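Local coordinates for protein MaoC-like dehydratase (Phytophthora Capsici, PDB 3KH8) that probably catalyses the reversible hydration of enoyl thioesters to hydroxyacyl thioesters, as a hot dog-fold lyase related to the hydratase 2 part of peroxisomal multifunctional enzymes, at residues Ile66-Leu71 with Ala258-Phe263; Asp70-Tyr75 with Lys80-Pro85; Gly126-Glu131 with Cys253-Ala258; Pro207-Glu212 with Lys264-Gly269; Lys275-Arg280 with Val303-Val308. All blocks are in the same frame, centred on the assembly; numbering follows the deposited sequence.

From the N terminus, the turn after helix 56-65 opens two contacts. Interaction 1 joins it to helix 251-266, closing a loop of nearly 190 residues, while interaction 2, starting from the shared Asp70 and Leu71, closes a short one at 80-85. Strand 123-132 then meets the same helix in interaction 3, a loop contained within that of interaction 1. Interaction 4 crosses interactions 1 and 3: it begins inside their loops at 207-212 and ends beyond them at 264-269. Interaction 5 follows in series, linking strands 274-281 and 302-309. Helix 251-266 is thus shared by interactions 1, 3 and 4, which fasten the turn and two strands of the sheet, 123-132 and 209-214, to it.

Interaction 1. Residues Ile66-Leu71 with Ala258-Phe263; sequences IGESDL and ASRALF
Glu68 and Arg260 face each other with their CA atoms 7.1 Å apart, where the irregular turn 66-71 passes one flank of the helical segment 258-263; Gly67 is the C-prime residue of the Schellman motif that ends helix 56-65. Almost everything runs through Arg260. Its chain bends at the CG-CD bond (chi3 47°), laying the guanidinium against the turn. Arg260 NE donates to Glu68 OE1 at 2.8 Å in a salt bridge that lies near the guanidinium plane but meets the carboxylate from above. With the two flat groups 80° apart, the pairing is single-point and not a two-pronged fork. Arg260 NH1 reaches Ile66 O at 2.9 Å, on a lone pair in the carbonyl plane, although the bond is bent (133°). Gly67 O sits over one guanidinium face without bonding to it.

The Glu68 carboxylate is held through both oxygens. Its OE2 accepts Asp70 N at 2.9 Å through the anti lone pair, which helps fix the carboxylate's rotation. OE1 also takes two waters: one, 2.7 Å from Glu68 OE1, goes on to Arg260 O, and the other links OE1 to Arg260 NH2. Under this polar network Ile66 CD1 slides along Arg260 CG, 3.9 Å away.

This joins the hydratase 2 N-terminal region to the MaoC-like helix. Arg260 also makes a cation-pi contact with Phe213 and rests on Phe84, and Ser69 O accepts from Gln221 of the second subunit. On other flanks of the helix, Ser259 and Leu262 pack on strand 274-281, while Ala258 and Leu262 lean on strands 290-297 and 302-309.

Interaction 2. Residues Asp70-Tyr75 with Lys80-Pro85; sequences DLQFTY and KFSAFP
Gln72 and Phe73, in the short helix 71-74, pack against the returning chain 80-85; the arrangement is a capped short helix with the loop folded against it. Asp70 is the N-cap: its OD1 accepts Gln72 N.

Hydrogen bonds join the helix to the loop. Ser82 N donates to Gln72 O at 3.0 Å, and Phe81 CA lies close enough to the same Gln72 O for a CA-H...O contact. Lys80 O is gripped from opposite faces of its plane, by Gln72 NE2 at 3.3 Å and by Ser82 OG at 2.9 Å. The stronger partner of Gln72 NE2 is Gly269 O, so this buried amide bridges the loop and the chain just after helix 251-266.

The aromatic part is built on Phe73. Its CB leaves the backbone facing away from the loop, but with CG anti to the carbonyl carbon (chi1 -58°) the ring swings back over residues 82-85. Phe84 presents its edge to one face of that ring, an edge-to-face pair with centroids 5.0 Å apart and planes at 69°. Gln72 CG covers the opposite face. Ser82 O and Ala83 O approach the Phe73 rim near its plane, and Phe263 from helix 251-266 adds another edge-to-face partner.

Backbone carbonyls gather on one part of Phe81: Leu71 O and Phe73 O at the ring edge, with Tyr75 O approaching obliquely, 3.2 Å from Phe81 CD1. One water bridges the two segments, donating to Phe73 O at 2.7 Å and to Ser82 O at 2.9 Å.

Interaction 3. Residues Gly126-Glu131 with Cys253-Ala258; sequences GEQSVE and CSMGVA
Val130 N, which bonds Ile277 O of the neighbouring strand 274-281, marks the point where Met255 comes down from helix 251-266 onto strand 123-132. The neighbouring rung, Gln128 O with Val279 N, keeps this stretch of strand tied to the same partner.

Met255 carries the contact from the helix side. Its side chain is extended throughout, with CG anti to the backbone N (chi1 -170°), and works as a straight rod from helix to sheet. It crosses the Gln128 side chain at about a right angle. Met255 SD lies 3.7 Å from Gln128 CG and 3.8 Å from Gln128 CB, and the terminal methyl carries on to Val130, with Met255 CE 4.3 Å from Val130 CG2.

Gln128 therefore offers its aliphatic part to the sulfur. A bend at chi2 (66°) turns its amide off to the flank, where Gln128 NE2 donates to Ser129 O at 3.2 Å from above that carbonyl's plane. Gln128 and Val130 point to the helix while Ser129 between them points away, the ordinary strand alternation, and a classic beta bulge at Gly126 and Glu127 opposite Gly180 precedes them.

A curved antiparallel sheet wrapped around a long helix is the hot dog fold; here the strand from the hydratase 2 N-terminal region joins a sheet shared with the MaoC-like half, as in double hot dog enzymes.

Interaction 4. Residues Pro207-Glu212 with Lys264-Gly269; sequences PDFNDE and KQFCGG
Phe209 and Gln265 meet where strand 209-214, one of the strands of the hot dog sheet, passes the C-terminal end of helix 251-266. A classic beta bulge, Asp208 and Phe209 opposite Met295, begins the strand here.

The stacking contact comes first. The Gln265 amide lies nearly flat on the Phe209 ring, planes 12° apart, with Gln265 NE2 shifted toward the rim and 3.5 Å from Phe209 CE1. A bend at chi2 (59°) folds the amide over that face, and Gln265 CG makes a CH-pi contact 4.2 Å from the Phe209 ring centroid. The same CG also lies over the centre of the Phe266 ring, so Gln265 CG sits in the corner between two steeply inclined rings.

Apolar contact joins the two phenylalanines directly: Phe209 CD2 is 3.8 Å from Phe266 CZ, with ring planes at 81°. Phe266 runs inward, packing on Met295 and Gln297 of strand 290-297 and meeting Tyr324.

The charged groups are looser and lie at the surface. Lys264, fully extended, crosses Asp211 at about a right angle; their opposite charges would attract, but Asp211 OD2 stays 4.6 Å from Lys264 NZ and is nearer to Lys264 CD, at 4.0 Å.

Interaction 5. Residues Lys275-Arg280 with Val303-Val308; sequences KSIRVR and VLFQAV
Phe305 fills the tight part of this contact, pushing the far end of its ring between Ile277 and Val279 of strand 274-281. Phe305 CZ is 3.5 Å from Val279 CG1 and 3.6 Å from Ile277 CD1. Both aliphatic groups approach the ring obliquely. Rotation about CA-CB places Phe305 CG between the backbone N and the carbonyl carbon (chi1 71°), sending the ring across the gap.

The backbones themselves stay apart. The two short strand axes come no closer than 8.9 Å, a spacing that fits strand 314-324 lying between them, paired with both; their 44° angle is consistent with the twist of the sheet. The other side is looser: Arg278 points away from Phe305, and its guanidinium, partly exposed, bonds Ala198 O and forms a salt bridge with Glu321. Leu262 of helix 251-266 packs on both Ile277 and Phe305, so the buried side lies between the hot dog sheet and its central helix.

With the close contacts all between carbons, the contact depends on shape and burial; strand alignment is left to the backbone hydrogen bonds with the intervening strand.

Interaction 1. Residues Ile66-Leu71 with Ala258-Phe263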
# COMPACT_ATOMS: atom_id res chain seq x y z
N ILE A 66 6.79 0.40 -4.62
CA ILE A 66 8.07 0.77 -5.23
C ILE A 66 8.13 2.26 -5.59
O ILE A 66 9.09 2.73 -6.20
CB ILE A 66 8.43 -0.14 -6.44
CG1 ILE A 66 7.38 -0.04 -7.55
CG2 ILE A 66 8.64 -1.59 -5.98
CD1 ILE A 66 7.81 -0.68 -8.88
N GLY A 67 7.10 3.00 -5.19
CA GLY A 67 7.09 4.45 -5.34
C GLY A 67 6.63 4.97 -6.69
O GLY A 67 6.75 6.16 -6.96
N GLU A 68 6.10 4.09 -7.53
CA GLU A 68 5.60 4.51 -8.84
C GLU A 68 4.27 5.25 -8.70
O GLU A 68 3.40 4.83 -7.92
CB GLU A 68 5.46 3.32 -9.79
CG GLU A 68 5.11 3.71 -11.24
CD GLU A 68 6.07 4.75 -11.81
OE1 GLU A 68 7.26 4.42 -11.99
OE2 GLU A 68 5.63 5.89 -12.07
N SER A 69 4.12 6.34 -9.44
CA SER A 69 2.92 7.17 -9.42
C SER A 69 2.21 7.26 -10.77
O SER A 69 1.06 7.71 -10.84
CB SER A 69 3.25 8.58 -8.92
OG SER A 69 4.25 9.18 -9.73
N ASP A 70 2.88 6.82 -11.83
CA ASP A 70 2.32 6.83 -13.18
C ASP A 70 1.01 6.04 -13.21
O ASP A 70 0.95 4.89 -12.75
CB ASP A 70 3.32 6.23 -14.17
CG ASP A 70 2.90 6.41 -15.63
OD1 ASP A 70 1.70 6.47 -15.95
OD2 ASP A 70 3.82 6.48 -16.48
N LEU A 71 -0.03 6.67 -13.75
CA LEU A 71 -1.37 6.09 -13.83
C LEU A 71 -1.43 4.75 -14.57
O LEU A 71 -2.31 3.93 -14.29
CB LEU A 71 -2.36 7.08 -14.47
CG LEU A 71 -2.53 8.43 -13.77
CD1 LEU A 71 -3.61 9.27 -14.46
CD2 LEU A 71 -2.85 8.26 -12.30
N ALA A 258 15.04 1.13 -9.61
CA ALA A 258 15.87 1.13 -10.83
C ALA A 258 15.05 0.72 -12.06
O ALA A 258 15.16 1.35 -13.12
CB ALA A 258 17.07 0.21 -10.65
N SER A 259 14.21 -0.30 -11.91
CA SER A 259 13.35 -0.78 -12.99
C SER A 259 12.39 0.30 -13.50
O SER A 259 12.12 0.38 -14.70
CB SER A 259 12.56 -2.02 -12.57
OG SER A 259 13.44 -3.09 -12.26
N ARG A 260 11.87 1.12 -12.58
CA ARG A 260 11.01 2.25 -12.92
C ARG A 260 11.73 3.25 -13.83
O ARG A 260 11.17 3.72 -14.81
CB ARG A 260 10.52 2.97 -11.67
CG ARG A 260 9.45 2.24 -10.86
CD ARG A 260 9.18 2.96 -9.54
NE ARG A 260 9.01 4.39 -9.76
CZ ARG A 260 9.38 5.34 -8.89
NH1 ARG A 260 9.92 5.01 -7.73
NH2 ARG A 260 9.19 6.61 -9.21
N ALA A 261 12.98 3.56 -13.48
CA ALA A 261 13.80 4.47 -14.28
C ALA A 261 14.05 3.90 -15.67
O ALA A 261 13.95 4.61 -16.67
CB ALA A 261 15.11 4.77 -13.57
N LEU A 262 14.37 2.61 -15.72
CA LEU A 262 14.63 1.92 -16.99
C LEU A 262 13.40 1.86 -17.90
O LEU A 262 13.50 2.12 -19.10
CB LEU A 262 15.19 0.51 -16.74
CG LEU A 262 16.58 0.47 -16.10
CD1 LEU A 262 16.79 -0.87 -15.38
CD2 LEU A 262 17.68 0.73 -17.13
N PHE A 263 12.24 1.54 -17.31
CA PHE A 263 10.99 1.52 -18.06
C PHE A 263 10.66 2.90 -18.61
O PHE A 263 10.26 3.03 -19.77
CB PHE A 263 9.82 1.00 -17.21
CG PHE A 263 8.49 1.04 -17.93
CD1 PHE A 263 8.13 0.02 -18.81
CD2 PHE A 263 7.61 2.10 -17.74
CE1 PHE A 263 6.90 0.06 -19.49
CE2 PHE A 263 6.38 2.15 -18.41
CZ PHE A 263 6.03 1.12 -19.29
O HOH W 1 8.25 3.71 -14.43
O HOH W 2 9.20 6.77 -12.05

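Interaction 2. Residues Asp70-Tyr75 with Lys80-Pro85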
# COMPACT_ATOMS: atom_id res chain seq x y z
N ASP A 70 2.88 6.82 -11.83
CA ASP A 70 2.32 6.83 -13.18
C ASP A 70 1.01 6.04 -13.21
O ASP A 70 0.95 4.89 -12.75
CB ASP A 70 3.32 6.23 -14.17
CG ASP A 70 2.90 6.41 -15.63
OD1 ASP A 70 1.70 6.47 -15.95
OD2 ASP A 70 3.82 6.48 -16.48
N LEU A 71 -0.03 6.67 -13.75
CA LEU A 71 -1.37 6.09 -13.83
C LEU A 71 -1.43 4.75 -14.57
O LEU A 71 -2.31 3.93 -14.29
CB LEU A 71 -2.36 7.08 -14.47
CG LEU A 71 -2.53 8.43 -13.77
CD1 LEU A 71 -3.61 9.27 -14.46
CD2 LEU A 71 -2.85 8.26 -12.30
N GLN A 72 -0.49 4.54 -15.50
CA GLN A 72 -0.35 3.25 -16.17
C GLN A 72 -0.23 2.10 -15.15
O GLN A 72 -0.67 0.99 -15.41
CB GLN A 72 0.85 3.25 -17.13
CG GLN A 72 1.18 1.88 -17.73
CD GLN A 72 2.06 1.94 -18.97
OE1 GLN A 72 2.94 2.79 -19.09
NE2 GLN A 72 1.83 1.01 -19.89
N PHE A 73 0.37 2.40 -13.99
CA PHE A 73 0.59 1.39 -12.95
C PHE A 73 -0.22 1.58 -11.67
O PHE A 73 -0.34 0.65 -10.87
CB PHE A 73 2.08 1.29 -12.63
CG PHE A 73 2.93 0.94 -13.82
CD1 PHE A 73 2.84 -0.32 -14.41
CD2 PHE A 73 3.81 1.88 -14.36
CE1 PHE A 73 3.60 -0.64 -15.53
CE2 PHE A 73 4.59 1.56 -15.48
CZ PHE A 73 4.48 0.30 -16.06
N THR A 74 -0.79 2.78 -11.46
CA THR A 74 -1.50 3.09 -10.21
C THR A 74 -3.01 3.26 -10.36
O THR A 74 -3.73 3.39 -9.36
CB THR A 74 -0.96 4.37 -9.54
OG1 THR A 74 -1.10 5.47 -10.44
CG2 THR A 74 0.50 4.19 -9.14
N TYR A 75 -3.50 3.29 -11.60
CA TYR A 75 -4.92 3.49 -11.85
C TYR A 75 -5.50 2.40 -12.76
O TYR A 75 -5.17 2.33 -13.94
CB TYR A 75 -5.18 4.89 -12.42
CG TYR A 75 -6.64 5.19 -12.72
CD1 TYR A 75 -7.65 4.85 -11.82
CD2 TYR A 75 -7.01 5.83 -13.90
CE1 TYR A 75 -8.99 5.12 -12.09
CE2 TYR A 75 -8.34 6.11 -14.19
CZ TYR A 75 -9.33 5.75 -13.27
OH TYR A 75 -10.65 6.03 -13.55
N LYS A 80 -3.91 2.15 -20.68
CA LYS A 80 -2.82 1.18 -20.81
C LYS A 80 -2.44 0.57 -19.46
O LYS A 80 -1.27 0.23 -19.23
CB LYS A 80 -1.59 1.84 -21.45
CG LYS A 80 -1.80 2.34 -22.87
CD LYS A 80 -0.49 2.85 -23.43
CE LYS A 80 -0.70 3.80 -24.60
NZ LYS A 80 0.49 4.67 -24.78
N PHE A 81 -3.41 0.42 -18.56
CA PHE A 81 -3.13 -0.17 -17.25
C PHE A 81 -2.41 -1.50 -17.39
O PHE A 81 -2.82 -2.36 -18.17
CB PHE A 81 -4.39 -0.33 -16.38
CG PHE A 81 -4.11 -0.97 -15.04
CD1 PHE A 81 -3.39 -0.27 -14.06
CD2 PHE A 81 -4.52 -2.27 -14.77
CE1 PHE A 81 -3.11 -0.86 -12.82
CE2 PHE A 81 -4.25 -2.87 -13.54
CZ PHE A 81 -3.54 -2.17 -12.56
N SER A 82 -1.32 -1.65 -16.64
CA SER A 82 -0.46 -2.82 -16.73
C SER A 82 0.10 -3.17 -15.36
O SER A 82 0.20 -2.31 -14.48
CB SER A 82 0.72 -2.55 -17.68
OG SER A 82 0.28 -2.17 -18.98
N ALA A 83 0.46 -4.44 -15.18
CA ALA A 83 1.28 -4.83 -14.04
C ALA A 83 2.65 -4.19 -14.24
O ALA A 83 3.13 -4.10 -15.38
CB ALA A 83 1.42 -6.34 -13.97
N PHE A 84 3.29 -3.74 -13.16
CA PHE A 84 4.69 -3.34 -13.31
C PHE A 84 5.53 -4.58 -13.60
O PHE A 84 5.37 -5.60 -12.93
CB PHE A 84 5.23 -2.56 -12.11
CG PHE A 84 6.55 -1.90 -12.40
CD1 PHE A 84 6.60 -0.68 -13.08
CD2 PHE A 84 7.74 -2.53 -12.07
CE1 PHE A 84 7.82 -0.09 -13.39
CE2 PHE A 84 8.97 -1.95 -12.37
CZ PHE A 84 9.01 -0.73 -13.03
N PRO A 85 6.41 -4.51 -14.63
CA PRO A 85 7.09 -5.71 -15.13
C PRO A 85 7.90 -6.53 -14.12
O PRO A 85 8.06 -7.74 -14.32
CB PRO A 85 8.00 -5.16 -16.23
CG PRO A 85 7.25 -3.98 -16.74
CD PRO A 85 6.69 -3.34 -15.49
O HOH W 3 0.16 -1.89 -11.65

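Interaction 3. Residues Gly126-Glu131 with Cys253-Ala258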
# COMPACT_ATOMS: atom_id res chain seq x y z
N GLY A 126 22.07 -11.84 -2.75
CA GLY A 126 23.18 -11.22 -3.47
C GLY A 126 22.88 -10.83 -4.90
O GLY A 126 23.41 -9.83 -5.38
N GLU A 127 22.03 -11.61 -5.57
CA GLU A 127 21.77 -11.44 -7.00
C GLU A 127 20.30 -11.71 -7.34
O GLU A 127 19.65 -12.53 -6.70
CB GLU A 127 22.66 -12.37 -7.83
CG GLU A 127 24.16 -12.07 -7.74
CD GLU A 127 25.03 -13.01 -8.56
OE1 GLU A 127 24.49 -13.90 -9.26
OE2 GLU A 127 26.27 -12.87 -8.49
N GLN A 128 19.81 -11.02 -8.36
CA GLN A 128 18.46 -11.27 -8.88
C GLN A 128 18.41 -11.11 -10.40
O GLN A 128 18.91 -10.13 -10.95
CB GLN A 128 17.43 -10.36 -8.22
CG GLN A 128 15.97 -10.69 -8.59
CD GLN A 128 15.55 -12.05 -8.06
OE1 GLN A 128 15.73 -12.35 -6.88
NE2 GLN A 128 14.98 -12.88 -8.93
N SER A 129 17.78 -12.08 -11.05
CA SER A 129 17.52 -12.02 -12.48
C SER A 129 16.03 -12.23 -12.72
O SER A 129 15.41 -13.09 -12.09
CB SER A 129 18.33 -13.08 -13.22
OG SER A 129 18.00 -13.09 -14.59
N VAL A 130 15.47 -11.44 -13.63
CA VAL A 130 14.07 -11.56 -14.04
C VAL A 130 13.99 -11.54 -15.56
O VAL A 130 14.44 -10.59 -16.20
CB VAL A 130 13.20 -10.42 -13.44
CG1 VAL A 130 11.75 -10.56 -13.90
CG2 VAL A 130 13.26 -10.43 -11.93
N GLU A 131 13.42 -12.60 -16.12
CA GLU A 131 13.18 -12.69 -17.55
C GLU A 131 11.68 -12.80 -17.81
O GLU A 131 11.03 -13.73 -17.32
CB GLU A 131 13.92 -13.88 -18.16
CG GLU A 131 13.84 -13.93 -19.68
CD GLU A 131 14.46 -15.18 -20.29
OE1 GLU A 131 15.06 -15.99 -19.55
OE2 GLU A 131 14.33 -15.34 -21.52
N CYS A 253 12.98 -3.81 -3.54
CA CYS A 253 12.34 -2.50 -3.71
C CYS A 253 13.29 -1.55 -4.46
O CYS A 253 12.89 -0.86 -5.39
CB CYS A 253 11.94 -1.91 -2.35
SG CYS A 253 11.06 -0.31 -2.43
N SER A 254 14.56 -1.53 -4.04
CA SER A 254 15.61 -0.80 -4.77
C SER A 254 15.68 -1.23 -6.23
O SER A 254 15.85 -0.40 -7.13
CB SER A 254 16.98 -1.01 -4.10
OG SER A 254 17.00 -0.43 -2.81
N MET A 255 15.56 -2.53 -6.47
CA MET A 255 15.54 -3.06 -7.83
C MET A 255 14.31 -2.53 -8.58
O MET A 255 14.40 -2.23 -9.77
CB MET A 255 15.54 -4.60 -7.81
CG MET A 255 15.75 -5.24 -9.18
SD MET A 255 15.78 -7.03 -9.07
CE MET A 255 16.11 -7.49 -10.77
N GLY A 256 13.18 -2.43 -7.88
CA GLY A 256 11.97 -1.83 -8.43
C GLY A 256 12.17 -0.39 -8.84
O GLY A 256 11.74 0.02 -9.92
N VAL A 257 12.83 0.38 -7.98
CA VAL A 257 13.12 1.79 -8.24
C VAL A 257 13.99 1.95 -9.50
O VAL A 257 13.69 2.78 -10.37
CB VAL A 257 13.75 2.50 -7.01
CG1 VAL A 257 14.24 3.90 -7.35
CG2 VAL A 257 12.74 2.57 -5.87
N ALA A 258 15.04 1.13 -9.61
CA ALA A 258 15.87 1.13 -10.83
C ALA A 258 15.05 0.72 -12.06
O ALA A 258 15.16 1.35 -13.12
CB ALA A 258 17.07 0.21 -10.65

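Interaction 4. Residues Pro207-Glu212 with Lys264-Gly269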
# COMPACT_ATOMS: atom_id res chain seq x y z
N PRO A 207 27.57 8.27 -17.43
CA PRO A 207 26.29 7.66 -17.78
C PRO A 207 25.57 8.44 -18.88
O PRO A 207 25.68 9.67 -18.94
CB PRO A 207 25.49 7.72 -16.48
CG PRO A 207 26.51 7.85 -15.40
CD PRO A 207 27.64 8.62 -16.00
N ASP A 208 24.86 7.73 -19.75
CA ASP A 208 24.09 8.35 -20.82
C ASP A 208 22.84 9.03 -20.28
O ASP A 208 22.45 10.10 -20.75
CB ASP A 208 23.72 7.31 -21.88
CG ASP A 208 24.94 6.75 -22.59
OD1 ASP A 208 25.93 7.50 -22.77
OD2 ASP A 208 24.92 5.56 -22.97
N PHE A 209 22.22 8.41 -19.28
CA PHE A 209 20.99 8.92 -18.69
C PHE A 209 21.02 8.75 -17.18
O PHE A 209 21.63 7.81 -16.66
CB PHE A 209 19.76 8.22 -19.29
CG PHE A 209 19.68 8.32 -20.79
CD1 PHE A 209 19.26 9.49 -21.41
CD2 PHE A 209 20.01 7.22 -21.59
CE1 PHE A 209 19.18 9.58 -22.80
CE2 PHE A 209 19.94 7.30 -22.98
CZ PHE A 209 19.52 8.49 -23.59
N ASN A 210 20.37 9.67 -16.47
CA ASN A 210 20.25 9.60 -15.02
C ASN A 210 18.81 9.85 -14.61
O ASN A 210 18.09 10.59 -15.27
CB ASN A 210 21.16 10.64 -14.35
CG ASN A 210 22.63 10.35 -14.58
OD1 ASN A 210 23.22 9.47 -13.95
ND2 ASN A 210 23.25 11.12 -15.47
N ASP A 211 18.41 9.22 -13.51
CA ASP A 211 17.11 9.45 -12.90
C ASP A 211 17.32 9.35 -11.40
O ASP A 211 18.29 8.73 -10.95
CB ASP A 211 16.08 8.42 -13.39
CG ASP A 211 14.63 8.88 -13.22
OD1 ASP A 211 14.38 9.95 -12.62
OD2 ASP A 211 13.72 8.16 -13.69
N GLU A 212 16.45 9.98 -10.63
CA GLU A 212 16.51 9.82 -9.18
C GLU A 212 15.12 9.73 -8.57
O GLU A 212 14.16 10.28 -9.10
CB GLU A 212 17.33 10.94 -8.52
CG GLU A 212 16.74 12.33 -8.66
CD GLU A 212 17.41 13.34 -7.73
OE1 GLU A 212 18.65 13.29 -7.57
OE2 GLU A 212 16.68 14.18 -7.17
N LYS A 264 10.83 3.92 -17.77
CA LYS A 264 10.50 5.30 -18.13
C LYS A 264 11.39 5.81 -19.27
O LYS A 264 10.90 6.46 -20.21
CB LYS A 264 10.64 6.21 -16.90
CG LYS A 264 10.08 7.61 -17.07
CD LYS A 264 10.33 8.44 -15.81
CE LYS A 264 9.73 9.83 -15.94
NZ LYS A 264 9.96 10.63 -14.70
N GLN A 265 12.68 5.51 -19.20
CA GLN A 265 13.64 5.99 -20.20
C GLN A 265 13.54 5.25 -21.55
O GLN A 265 13.59 5.89 -22.60
CB GLN A 265 15.07 5.94 -19.66
CG GLN A 265 16.15 6.48 -20.62
CD GLN A 265 15.93 7.93 -21.01
OE1 GLN A 265 15.66 8.79 -20.17
NE2 GLN A 265 16.04 8.21 -22.31
N PHE A 266 13.36 3.93 -21.50
CA PHE A 266 13.55 3.09 -22.69
C PHE A 266 12.32 2.41 -23.29
O PHE A 266 12.30 2.13 -24.49
CB PHE A 266 14.65 2.06 -22.42
CG PHE A 266 15.98 2.67 -22.07
CD1 PHE A 266 16.80 3.22 -23.05
CD2 PHE A 266 16.41 2.69 -20.74
CE1 PHE A 266 18.02 3.79 -22.72
CE2 PHE A 266 17.63 3.26 -20.40
CZ PHE A 266 18.45 3.81 -21.39
N CYS A 267 11.30 2.13 -22.48
CA CYS A 267 10.23 1.23 -22.93
C CYS A 267 9.04 1.89 -23.64
O CYS A 267 8.14 1.19 -24.11
CB CYS A 267 9.76 0.33 -21.78
SG CYS A 267 10.97 -0.92 -21.27
N GLY A 268 9.04 3.22 -23.73
CA GLY A 268 7.99 3.96 -24.44
C GLY A 268 6.56 3.62 -24.04
O GLY A 268 5.70 3.44 -24.91
N GLY A 269 6.32 3.51 -22.74
CA GLY A 269 4.98 3.25 -22.21
C GLY A 269 4.40 1.88 -22.49
O GLY A 269 3.20 1.66 -22.31

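Interaction 5. Residues Lys275-Arg280 with Val303-Val308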
# COMPACT_ATOMS: atom_id res chain seq x y z
N LYS A 275 12.07 -6.71 -21.27
CA LYS A 275 12.37 -8.12 -21.53
C LYS A 275 13.12 -8.86 -20.42
O LYS A 275 12.69 -9.94 -19.99
CB LYS A 275 13.09 -8.30 -22.88
CG LYS A 275 12.21 -8.01 -24.09
CD LYS A 275 11.04 -8.99 -24.15
CE LYS A 275 10.03 -8.59 -25.20
NZ LYS A 275 8.76 -9.36 -25.07
N SER A 276 14.23 -8.30 -19.96
CA SER A 276 14.97 -8.92 -18.87
C SER A 276 15.77 -7.91 -18.07
O SER A 276 16.07 -6.81 -18.55
CB SER A 276 15.89 -10.04 -19.37
OG SER A 276 16.93 -9.52 -20.18
N ILE A 277 16.10 -8.29 -16.84
CA ILE A 277 16.86 -7.46 -15.93
C ILE A 277 17.60 -8.37 -14.94
O ILE A 277 17.01 -9.31 -14.40
CB ILE A 277 15.95 -6.41 -15.21
CG1 ILE A 277 16.78 -5.48 -14.31
CG2 ILE A 277 14.78 -7.09 -14.46
CD1 ILE A 277 16.07 -4.19 -13.92
N ARG A 278 18.88 -8.10 -14.75
CA ARG A 278 19.67 -8.79 -13.72
C ARG A 278 20.59 -7.82 -12.99
O ARG A 278 21.11 -6.88 -13.59
CB ARG A 278 20.45 -9.97 -14.31
CG ARG A 278 21.46 -9.62 -15.41
CD ARG A 278 22.20 -10.86 -15.83
NE ARG A 278 23.09 -10.64 -16.97
CZ ARG A 278 24.41 -10.86 -16.96
NH1 ARG A 278 25.00 -11.32 -15.86
NH2 ARG A 278 25.12 -10.64 -18.05
N VAL A 279 20.77 -8.05 -11.70
CA VAL A 279 21.51 -7.13 -10.85
C VAL A 279 22.24 -7.91 -9.77
O VAL A 279 21.96 -9.10 -9.54
CB VAL A 279 20.57 -6.10 -10.14
CG1 VAL A 279 19.76 -5.28 -11.15
CG2 VAL A 279 19.64 -6.79 -9.12
N ARG A 280 23.18 -7.25 -9.10
CA ARG A 280 23.63 -7.72 -7.80
C ARG A 280 23.42 -6.64 -6.76
O ARG A 280 23.47 -5.44 -7.07
CB ARG A 280 25.07 -8.24 -7.83
CG ARG A 280 26.14 -7.18 -7.90
CD ARG A 280 27.54 -7.81 -7.94
NE ARG A 280 28.51 -6.86 -8.49
CZ ARG A 280 28.82 -6.77 -9.78
NH1 ARG A 280 28.26 -7.58 -10.67
NH2 ARG A 280 29.70 -5.87 -10.18
N VAL A 303 20.93 -2.15 -21.99
CA VAL A 303 21.30 -1.03 -21.13
C VAL A 303 21.98 -1.54 -19.87
O VAL A 303 21.45 -2.41 -19.16
CB VAL A 303 20.07 -0.16 -20.74
CG1 VAL A 303 20.48 1.01 -19.85
CG2 VAL A 303 19.37 0.35 -21.99
N LEU A 304 23.16 -0.99 -19.59
CA LEU A 304 23.85 -1.28 -18.35
C LEU A 304 23.53 -0.18 -17.34
O LEU A 304 23.28 0.97 -17.73
CB LEU A 304 25.36 -1.44 -18.58
CG LEU A 304 25.77 -2.51 -19.61
CD1 LEU A 304 27.28 -2.65 -19.68
CD2 LEU A 304 25.12 -3.88 -19.34
N PHE A 305 23.48 -0.54 -16.07
CA PHE A 305 23.05 0.41 -15.05
C PHE A 305 23.53 0.11 -13.64
O PHE A 305 23.93 -1.02 -13.33
CB PHE A 305 21.53 0.58 -15.07
CG PHE A 305 20.78 -0.62 -14.56
CD1 PHE A 305 20.45 -1.67 -15.42
CD2 PHE A 305 20.39 -0.70 -13.22
CE1 PHE A 305 19.75 -2.77 -14.95
CE2 PHE A 305 19.69 -1.81 -12.74
CZ PHE A 305 19.36 -2.84 -13.61
N GLN A 306 23.49 1.14 -12.80
CA GLN A 306 23.72 1.03 -11.37
C GLN A 306 22.67 1.86 -10.65
O GLN A 306 22.16 2.83 -11.21
CB GLN A 306 25.10 1.58 -11.00
CG GLN A 306 26.30 0.84 -11.57
CD GLN A 306 27.60 1.50 -11.16
OE1 GLN A 306 27.78 2.70 -11.37
NE2 GLN A 306 28.50 0.73 -10.56
N ALA A 307 22.36 1.47 -9.42
CA ALA A 307 21.59 2.34 -8.53
C ALA A 307 22.46 2.75 -7.36
O ALA A 307 23.16 1.92 -6.78
CB ALA A 307 20.31 1.65 -8.05
N VAL A 308 22.42 4.04 -7.03
CA VAL A 308 23.33 4.63 -6.06
C VAL A 308 22.55 5.46 -5.06
O VAL A 308 21.61 6.15 -5.43
CB VAL A 308 24.39 5.53 -6.77
CG1 VAL A 308 25.42 6.07 -5.78
CG2 VAL A 308 25.09 4.77 -7.90